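Local coordinates for oligopeptide ABC transporter, periplasmic oligopeptide-binding protein, putative (Thermotoga maritima MSB8, PDB 5IPW), which is a putative periplasmic oligopeptide-binding protein that probably delivers peptides to an ABC transporter for uptake across the membrane, at residues 64-69 with 280-285; 291-296 with 324-329. All coordinates share one frame; numbering follows the deposited sequence.

Contacts 1 and 2 mark the two ends of one helix, 285-293, and their centres lie about 15 Å apart. In contact 1 strand 62-67 pairs with strand 276-281, and the chain then turns at the Asn284 N-cap into the helix; contact 2 is where the same helix ends and meets the junction between helix 311-324 and strand 326-333. The two also touch directly. Lys291 CD packs 4.0 Å from Val66 CG1, and Lys291 CE lies 3.6 Å from Glu280 OE1, while Arg64 CB comes within 3.8 Å of Glu296 O. The centres of contacts 1 and 2 lie about 23 and 26 Å from the centre of the chain.

Contact 1: residues 64-69 with 280-285; sequences RRVWKG and EYVKND
With CG anti to its carbonyl carbon (chi1 -67°) and the rest of its chain extended, Lys68 brings NZ to 3.0 Å from Asp285 OD1, forming a salt bridge. NZ meets OD1 on the syn side, tilted 34° out of the carboxylate plane. Tyr281 CG lies opposite its backbone N (chi1 174°), which lays the ring beside the turn at Lys68 and Gly69, with CD1 3.4 Å from Gly69 N. Upstream of the salt bridge the backbones run parallel, Val66 paired with Glu280 and Trp67 with Tyr281. Glu280 N donates to Arg65 O at 3.0 Å, and Glu280 O in turn accepts Trp67 N at 2.9 Å. Past the last bridge, Val282 N still donates to Trp67 O. Val66 CB meets Val282 CG1 at 3.9 Å, the two side chains crossing at about a right angle. The indole of Trp67, on the other face, turns its edge to the Glu280 peptide, with CD1 3.6 Å from Glu280 O. Helix 285-293 packs on both valines through Ile288, and Asn284 caps its start by bonding Val287 N. Strand 62-67 edges a mixed sheet, followed by 276-281 and then 252-257, whose Tyr253 stacks on Trp67; the indole also touches Ile76 of helix 73-80.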
ATOM      1  N   ARG A  64     -22.906  -6.575  -7.060  1.00 40.78           N
ATOM      2  CA  ARG A  64     -23.193  -5.230  -7.536  1.00 41.08           C
ATOM      3  C   ARG A  64     -22.278  -4.204  -6.907  1.00 40.46           C
ATOM      4  O   ARG A  64     -22.225  -4.076  -5.683  1.00 39.83           O
ATOM      5  CB  ARG A  64     -24.642  -4.852  -7.229  1.00 43.28           C
ATOM      6  CG  ARG A  64     -25.666  -5.783  -7.873  1.00 45.31           C
ATOM      7  CD  ARG A  64     -27.062  -5.522  -7.344  1.00 46.42           C
ATOM      8  NE  ARG A  64     -27.145  -5.824  -5.919  1.00 48.24           N
ATOM      9  CZ  ARG A  64     -28.113  -5.419  -5.103  1.00 52.71           C
ATOM     10  NH1 ARG A  64     -29.131  -4.684  -5.552  1.00 54.23           N
ATOM     11  NH2 ARG A  64     -28.066  -5.757  -3.820  1.00 53.42           N
ATOM     12  N   ARG A  65     -21.558  -3.477  -7.760  1.00 39.89           N
ATOM     13  CA  ARG A  65     -20.768  -2.332  -7.332  1.00 39.66           C
ATOM     14  C   ARG A  65     -21.080  -1.133  -8.221  1.00 39.53           C
ATOM     15  O   ARG A  65     -21.887  -1.219  -9.155  1.00 40.65           O
ATOM     16  CB  ARG A  65     -19.277  -2.642  -7.439  1.00 41.20           C
ATOM     17  CG  ARG A  65     -18.800  -3.895  -6.731  1.00 41.08           C
ATOM     18  CD  ARG A  65     -17.285  -4.043  -6.887  1.00 40.78           C
ATOM     19  NE  ARG A  65     -16.564  -3.749  -5.649  1.00 40.52           N
ATOM     20  CZ  ARG A  65     -15.551  -2.894  -5.512  1.00 41.34           C
ATOM     21  NH1 ARG A  65     -15.080  -2.204  -6.538  1.00 41.56           N
ATOM     22  NH2 ARG A  65     -14.985  -2.735  -4.319  1.00 40.75           N
ATOM     23  N   VAL A  66     -20.417  -0.020  -7.939  1.00 38.24           N
ATOM     24  CA  VAL A  66     -20.505   1.166  -8.780  1.00 39.28           C
ATOM     25  C   VAL A  66     -19.111   1.736  -9.037  1.00 40.49           C
ATOM     26  O   VAL A  66     -18.254   1.713  -8.152  1.00 39.71           O
ATOM     27  CB  VAL A  66     -21.407   2.259  -8.143  1.00 37.26           C
ATOM     28  CG1 VAL A  66     -22.829   1.754  -7.991  1.00 37.17           C
ATOM     29  CG2 VAL A  66     -20.874   2.714  -6.796  1.00 36.58           C
ATOM     30  N   TRP A  67     -18.895   2.255 -10.244  1.00 43.13           N
ATOM     31  CA  TRP A  67     -17.638   2.952 -10.570  1.00 45.25           C
ATOM     32  C   TRP A  67     -17.841   4.207 -11.437  1.00 47.63           C
ATOM     33  O   TRP A  67     -18.934   4.465 -11.957  1.00 47.82           O
ATOM     34  CB  TRP A  67     -16.649   1.986 -11.232  1.00 44.32           C
ATOM     35  CG  TRP A  67     -16.886   1.699 -12.694  1.00 41.96           C
ATOM     36  CD1 TRP A  67     -18.081   1.665 -13.355  1.00 40.86           C
ATOM     37  CD2 TRP A  67     -15.886   1.367 -13.662  1.00 41.19           C
ATOM     38  NE1 TRP A  67     -17.886   1.346 -14.677  1.00 40.52           N
ATOM     39  CE2 TRP A  67     -16.546   1.158 -14.892  1.00 40.56           C
ATOM     40  CE3 TRP A  67     -14.493   1.228 -13.609  1.00 40.76           C
ATOM     41  CZ2 TRP A  67     -15.861   0.820 -16.060  1.00 41.27           C
ATOM     42  CZ3 TRP A  67     -13.811   0.894 -14.771  1.00 40.60           C
ATOM     43  CH2 TRP A  67     -14.498   0.696 -15.982  1.00 41.53           C
ATOM     44  N   LYS A  68     -16.759   4.964 -11.590  1.00 50.64           N
ATOM     45  CA  LYS A  68     -16.753   6.212 -12.362  1.00 51.65           C
ATOM     46  C   LYS A  68     -16.256   6.034 -13.810  1.00 52.34           C
ATOM     47  O   LYS A  68     -15.649   6.944 -14.379  1.00 53.06           O
ATOM     48  CB  LYS A  68     -15.894   7.245 -11.629  1.00 51.98           C
ATOM     49  CG  LYS A  68     -16.492   7.677 -10.301  1.00 54.12           C
ATOM     50  CD  LYS A  68     -15.552   8.584  -9.529  1.00 56.13           C
ATOM     51  CE  LYS A  68     -16.232   9.124  -8.283  1.00 58.76           C
ATOM     52  NZ  LYS A  68     -15.268   9.844  -7.414  1.00 61.03           N
ATOM     53  N   GLY A  69     -16.530   4.867 -14.398  1.00 51.65           N
ATOM     54  CA  GLY A  69     -16.127   4.555 -15.767  1.00 50.00           C
ATOM     55  C   GLY A  69     -14.637   4.285 -15.932  1.00 50.13           C
ATOM     56  O   GLY A  69     -13.896   4.225 -14.944  1.00 47.11           O
ATOM     57  N   GLU A 280     -21.899  -0.457 -12.108  1.00 55.27           N
ATOM     58  CA  GLU A 280     -22.698   0.564 -12.768  1.00 55.61           C
ATOM     59  C   GLU A 280     -21.906   1.863 -12.872  1.00 52.86           C
ATOM     60  O   GLU A 280     -21.316   2.318 -11.885  1.00 49.39           O
ATOM     61  CB  GLU A 280     -23.993   0.812 -12.006  1.00 60.32           C
ATOM     62  CG  GLU A 280     -24.982   1.675 -12.781  1.00 63.53           C
ATOM     63  CD  GLU A 280     -26.359   1.740 -12.150  1.00 64.98           C
ATOM     64  OE1 GLU A 280     -26.713   0.866 -11.325  1.00 64.39           O
ATOM     65  OE2 GLU A 280     -27.095   2.679 -12.500  1.00 68.52           O
ATOM     66  N   TYR A 281     -21.882   2.457 -14.066  1.00 53.14           N
ATOM     67  CA  TYR A 281     -21.306   3.790 -14.214  1.00 56.91           C
ATOM     68  C   TYR A 281     -22.152   4.784 -13.406  1.00 55.55           C
ATOM     69  O   TYR A 281     -23.379   4.762 -13.457  1.00 50.33           O
ATOM     70  CB  TYR A 281     -21.213   4.247 -15.684  1.00 60.28           C
ATOM     71  CG  TYR A 281     -20.750   5.694 -15.793  1.00 65.15           C
ATOM     72  CD1 TYR A 281     -19.395   6.011 -15.819  1.00 67.51           C
ATOM     73  CD2 TYR A 281     -21.671   6.746 -15.812  1.00 68.85           C
ATOM     74  CE1 TYR A 281     -18.964   7.329 -15.887  1.00 70.22           C
ATOM     75  CE2 TYR A 281     -21.254   8.068 -15.877  1.00 70.17           C
ATOM     76  CZ  TYR A 281     -19.901   8.357 -15.913  1.00 72.71           C
ATOM     77  OH  TYR A 281     -19.489   9.673 -15.976  1.00 72.47           O
ATOM     78  N   VAL A 282     -21.481   5.639 -12.652  1.00 55.89           N
ATOM     79  CA  VAL A 282     -22.153   6.667 -11.887  1.00 57.96           C
ATOM     80  C   VAL A 282     -21.452   8.003 -12.100  1.00 62.54           C
ATOM     81  O   VAL A 282     -20.249   8.055 -12.370  1.00 63.11           O
ATOM     82  CB  VAL A 282     -22.212   6.332 -10.380  1.00 57.89           C
ATOM     83  CG1 VAL A 282     -23.089   5.114 -10.140  1.00 55.56           C
ATOM     84  CG2 VAL A 282     -20.819   6.128  -9.798  1.00 59.33           C
ATOM     85  N   LYS A 283     -22.214   9.080 -11.948  1.00 65.69           N
ATOM     86  CA  LYS A 283     -21.755  10.406 -12.327  1.00 65.48           C
ATOM     87  C   LYS A 283     -20.910  11.088 -11.252  1.00 60.57           C
ATOM     88  O   LYS A 283     -20.074  11.927 -11.579  1.00 60.73           O
ATOM     89  CB  LYS A 283     -22.960  11.276 -12.682  1.00 72.45           C
ATOM     90  CG  LYS A 283     -22.644  12.408 -13.647  1.00 79.18           C
ATOM     91  CD  LYS A 283     -23.903  13.135 -14.097  1.00 84.97           C
ATOM     92  CE  LYS A 283     -24.784  12.263 -14.984  1.00 87.90           C
ATOM     93  NZ  LYS A 283     -25.863  13.056 -15.637  1.00 90.29           N
ATOM     94  N   ASN A 284     -21.114  10.731  -9.984  1.00 58.45           N
ATOM     95  CA  ASN A 284     -20.495  11.463  -8.865  1.00 58.49           C
ATOM     96  C   ASN A 284     -20.559  10.710  -7.541  1.00 56.05           C
ATOM     97  O   ASN A 284     -21.295   9.734  -7.411  1.00 51.50           O
ATOM     98  CB  ASN A 284     -21.185  12.828  -8.688  1.00 59.13           C
ATOM     99  CG  ASN A 284     -22.691  12.696  -8.465  1.00 60.37           C
ATOM    100  OD1 ASN A 284     -23.134  12.212  -7.424  1.00 61.56           O
ATOM    101  ND2 ASN A 284     -23.481  13.118  -9.446  1.00 59.73           N
ATOM    102  N   ASP A 285     -19.810  11.201  -6.556  1.00 57.67           N
ATOM    103  CA  ASP A 285     -19.829  10.653  -5.195  1.00 61.78           C
ATOM    104  C   ASP A 285     -21.222  10.512  -4.598  1.00 64.74           C
ATOM    105  O   ASP A 285     -21.472   9.578  -3.831  1.00 70.39           O
ATOM    106  CB  ASP A 285     -19.011  11.533  -4.247  1.00 64.03           C
ATOM    107  CG  ASP A 285     -17.517  11.371  -4.433  1.00 67.51           C
ATOM    108  OD1 ASP A 285     -17.083  10.370  -5.053  1.00 67.62           O
ATOM    109  OD2 ASP A 285     -16.777  12.249  -3.941  1.00 67.98           O
TER

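Contact 2: residues 291-296 with 324-329; sequences KAISGE and GGYRVL
Gly295 and Gly324 bring two helix ends together, their CA atoms 4.3 Å apart. Gly295 has a positive phi (71°) and closes helix 285-293 with a Schellman motif, in which Glu296 N bonds back to Lys291 O at 2.8 Å and Gly295 N to Ala292 O at 3.0 Å. Gly325 ends helix 311-324 in the same way, and strand 326-333 starts at the next residue. No conventional hydrogen bond crosses the contact; the turns meet through backbone packing, with Gly295 CA 3.3 Å from Gly324 O in a CA-H...O contact. The side-chain part rests on Tyr326. Its CG sits between the backbone N and the carbonyl carbon (chi1 66°), and the ring extends to the last helical turn. There CE2 comes 3.4 Å from Ala292 O, while the Ile293 carbonyl oxygen lies off the ring edge. Ile293 runs alongside the ring in the same direction, CG1 4.2 Å from Tyr326 OH, and the hydroxyl is hydrogen-bonded to Leu317 O. Replacing Tyr326 by an alanine is likely to leave a gap beside the Ala292 and Ile293 carbonyls and Leu317 O without its hydroxyl partner. Lys602 of strand 599-602 ties the two ends, bonding Gly324 O and, weakly, Gly295 O; Ile600 of that strand packs on Ala292 and Tyr326, while Leu316 and Asn320 of helix 311-324 meet Ile293.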
ATOM      1  N   LYS A 291     -26.797   5.000  -3.254  1.00 55.35           N
ATOM      2  CA  LYS A 291     -26.957   3.596  -3.610  1.00 53.98           C
ATOM      3  C   LYS A 291     -26.417   2.698  -2.503  1.00 50.07           C
ATOM      4  O   LYS A 291     -26.996   1.653  -2.204  1.00 46.44           O
ATOM      5  CB  LYS A 291     -26.266   3.308  -4.937  1.00 56.54           C
ATOM      6  CG  LYS A 291     -26.876   4.075  -6.099  1.00 58.77           C
ATOM      7  CD  LYS A 291     -26.242   3.705  -7.429  1.00 60.02           C
ATOM      8  CE  LYS A 291     -27.102   2.722  -8.210  1.00 62.83           C
ATOM      9  NZ  LYS A 291     -28.161   3.428  -8.987  1.00 63.12           N
ATOM     10  N   ALA A 292     -25.313   3.119  -1.898  1.00 48.19           N
ATOM     11  CA  ALA A 292     -24.771   2.460  -0.716  1.00 49.52           C
ATOM     12  C   ALA A 292     -25.813   2.393   0.387  1.00 52.97           C
ATOM     13  O   ALA A 292     -26.151   1.323   0.889  1.00 56.67           O
ATOM     14  CB  ALA A 292     -23.553   3.216  -0.220  1.00 49.64           C
ATOM     15  N   ILE A 293     -26.323   3.565   0.736  1.00 57.45           N
ATOM     16  CA  ILE A 293     -27.307   3.747   1.798  1.00 58.31           C
ATOM     17  C   ILE A 293     -28.616   3.003   1.543  1.00 54.78           C
ATOM     18  O   ILE A 293     -29.303   2.601   2.487  1.00 54.56           O
ATOM     19  CB  ILE A 293     -27.564   5.253   1.973  1.00 64.40           C
ATOM     20  CG1 ILE A 293     -26.480   5.839   2.866  1.00 68.69           C
ATOM     21  CG2 ILE A 293     -28.925   5.541   2.566  1.00 69.17           C
ATOM     22  CD1 ILE A 293     -26.435   7.349   2.821  1.00 73.64           C
ATOM     23  N   SER A 294     -28.957   2.817   0.274  1.00 50.90           N
ATOM     24  CA  SER A 294     -30.197   2.143  -0.096  1.00 51.33           C
ATOM     25  C   SER A 294     -30.024   0.640  -0.197  1.00 52.14           C
ATOM     26  O   SER A 294     -30.963  -0.066  -0.562  1.00 50.97           O
ATOM     27  CB  SER A 294     -30.687   2.664  -1.443  1.00 52.24           C
ATOM     28  OG  SER A 294     -30.391   4.041  -1.587  1.00 54.03           O
ATOM     29  N   GLY A 295     -28.819   0.151   0.091  1.00 52.90           N
ATOM     30  CA  GLY A 295     -28.528  -1.273   0.001  1.00 53.10           C
ATOM     31  C   GLY A 295     -28.468  -1.774  -1.425  1.00 53.43           C
ATOM     32  O   GLY A 295     -28.820  -2.925  -1.697  1.00 53.47           O
ATOM     33  N   GLU A 296     -28.021  -0.913  -2.333  1.00 54.26           N
ATOM     34  CA  GLU A 296     -27.895  -1.279  -3.742  1.00 57.55           C
ATOM     35  C   GLU A 296     -26.456  -1.663  -4.106  1.00 53.62           C
ATOM     36  O   GLU A 296     -26.173  -1.980  -5.256  1.00 52.86           O
ATOM     37  CB  GLU A 296     -28.389  -0.139  -4.636  1.00 62.18           C
ATOM     38  CG  GLU A 296     -29.903   0.024  -4.635  1.00 67.65           C
ATOM     39  CD  GLU A 296     -30.388   1.117  -5.574  1.00 73.17           C
ATOM     40  OE1 GLU A 296     -29.561   1.929  -6.042  1.00 76.83           O
ATOM     41  OE2 GLU A 296     -31.607   1.167  -5.845  1.00 77.94           O
ATOM     42  N   GLY A 324     -30.877  -0.359   5.156  1.00 47.43           N
ATOM     43  CA  GLY A 324     -30.172  -0.802   3.955  1.00 48.38           C
ATOM     44  C   GLY A 324     -29.828  -2.287   3.866  1.00 46.45           C
ATOM     45  O   GLY A 324     -29.495  -2.775   2.789  1.00 46.54           O
ATOM     46  N   GLY A 325     -29.892  -3.009   4.980  1.00 44.42           N
ATOM     47  CA  GLY A 325     -29.586  -4.439   4.976  1.00 44.61           C
ATOM     48  C   GLY A 325     -28.106  -4.751   4.797  1.00 42.91           C
ATOM     49  O   GLY A 325     -27.747  -5.710   4.113  1.00 42.36           O
ATOM     50  N   TYR A 326     -27.252  -3.942   5.418  1.00 40.52           N
ATOM     51  CA  TYR A 326     -25.813  -4.086   5.288  1.00 41.57           C
ATOM     52  C   TYR A 326     -25.123  -3.750   6.600  1.00 43.54           C
ATOM     53  O   TYR A 326     -25.757  -3.303   7.544  1.00 44.23           O
ATOM     54  CB  TYR A 326     -25.272  -3.185   4.163  1.00 41.52           C
ATOM     55  CG  TYR A 326     -25.395  -1.696   4.424  1.00 40.23           C
ATOM     56  CD1 TYR A 326     -24.451  -1.024   5.182  1.00 39.15           C
ATOM     57  CD2 TYR A 326     -26.465  -0.962   3.903  1.00 40.91           C
ATOM     58  CE1 TYR A 326     -24.565   0.334   5.420  1.00 40.02           C
ATOM     59  CE2 TYR A 326     -26.587   0.399   4.131  1.00 38.95           C
ATOM     60  CZ  TYR A 326     -25.644   1.044   4.892  1.00 38.44           C
ATOM     61  OH  TYR A 326     -25.775   2.389   5.134  1.00 35.21           O
ATOM     62  N   ARG A 327     -23.816  -3.973   6.644  1.00 45.83           N
ATOM     63  CA  ARG A 327     -23.015  -3.623   7.808  1.00 48.60           C
ATOM     64  C   ARG A 327     -21.856  -2.754   7.369  1.00 46.68           C
ATOM     65  O   ARG A 327     -21.432  -2.813   6.216  1.00 46.04           O
ATOM     66  CB  ARG A 327     -22.514  -4.879   8.535  1.00 52.02           C
ATOM     67  CG  ARG A 327     -21.544  -5.753   7.754  1.00 54.97           C
ATOM     68  CD  ARG A 327     -21.517  -7.165   8.330  1.00 57.37           C
ATOM     69  NE  ARG A 327     -20.629  -8.077   7.609  1.00 56.70           N
ATOM     70  CZ  ARG A 327     -20.871  -8.567   6.398  1.00 58.02           C
ATOM     71  NH1 ARG A 327     -21.969  -8.218   5.735  1.00 60.02           N
ATOM     72  NH2 ARG A 327     -20.005  -9.401   5.835  1.00 58.76           N
ATOM     73  N   VAL A 328     -21.372  -1.930   8.290  1.00 45.66           N
ATOM     74  CA  VAL A 328     -20.255  -1.043   8.030  1.00 45.66           C
ATOM     75  C   VAL A 328     -19.008  -1.658   8.637  1.00 46.82           C
ATOM     76  O   VAL A 328     -18.948  -1.909   9.845  1.00 48.06           O
ATOM     77  CB  VAL A 328     -20.482   0.354   8.639  1.00 45.49           C
ATOM     78  CG1 VAL A 328     -19.227   1.206   8.530  1.00 44.51           C
ATOM     79  CG2 VAL A 328     -21.642   1.051   7.942  1.00 47.40           C
ATOM     80  N   LEU A 329     -18.010  -1.884   7.795  1.00 47.17           N
ATOM     81  CA  LEU A 329     -16.772  -2.499   8.230  1.00 48.32           C
ATOM     82  C   LEU A 329     -15.793  -1.405   8.628  1.00 50.03           C
ATOM     83  O   LEU A 329     -15.509  -0.491   7.844  1.00 47.17           O
ATOM     84  CB  LEU A 329     -16.208  -3.399   7.123  1.00 47.19           C
ATOM     85  CG  LEU A 329     -17.184  -4.513   6.728  1.00 46.61           C
ATOM     86  CD1 LEU A 329     -16.830  -5.102   5.379  1.00 47.72           C
ATOM     87  CD2 LEU A 329     -17.223  -5.598   7.787  1.00 46.11           C
TER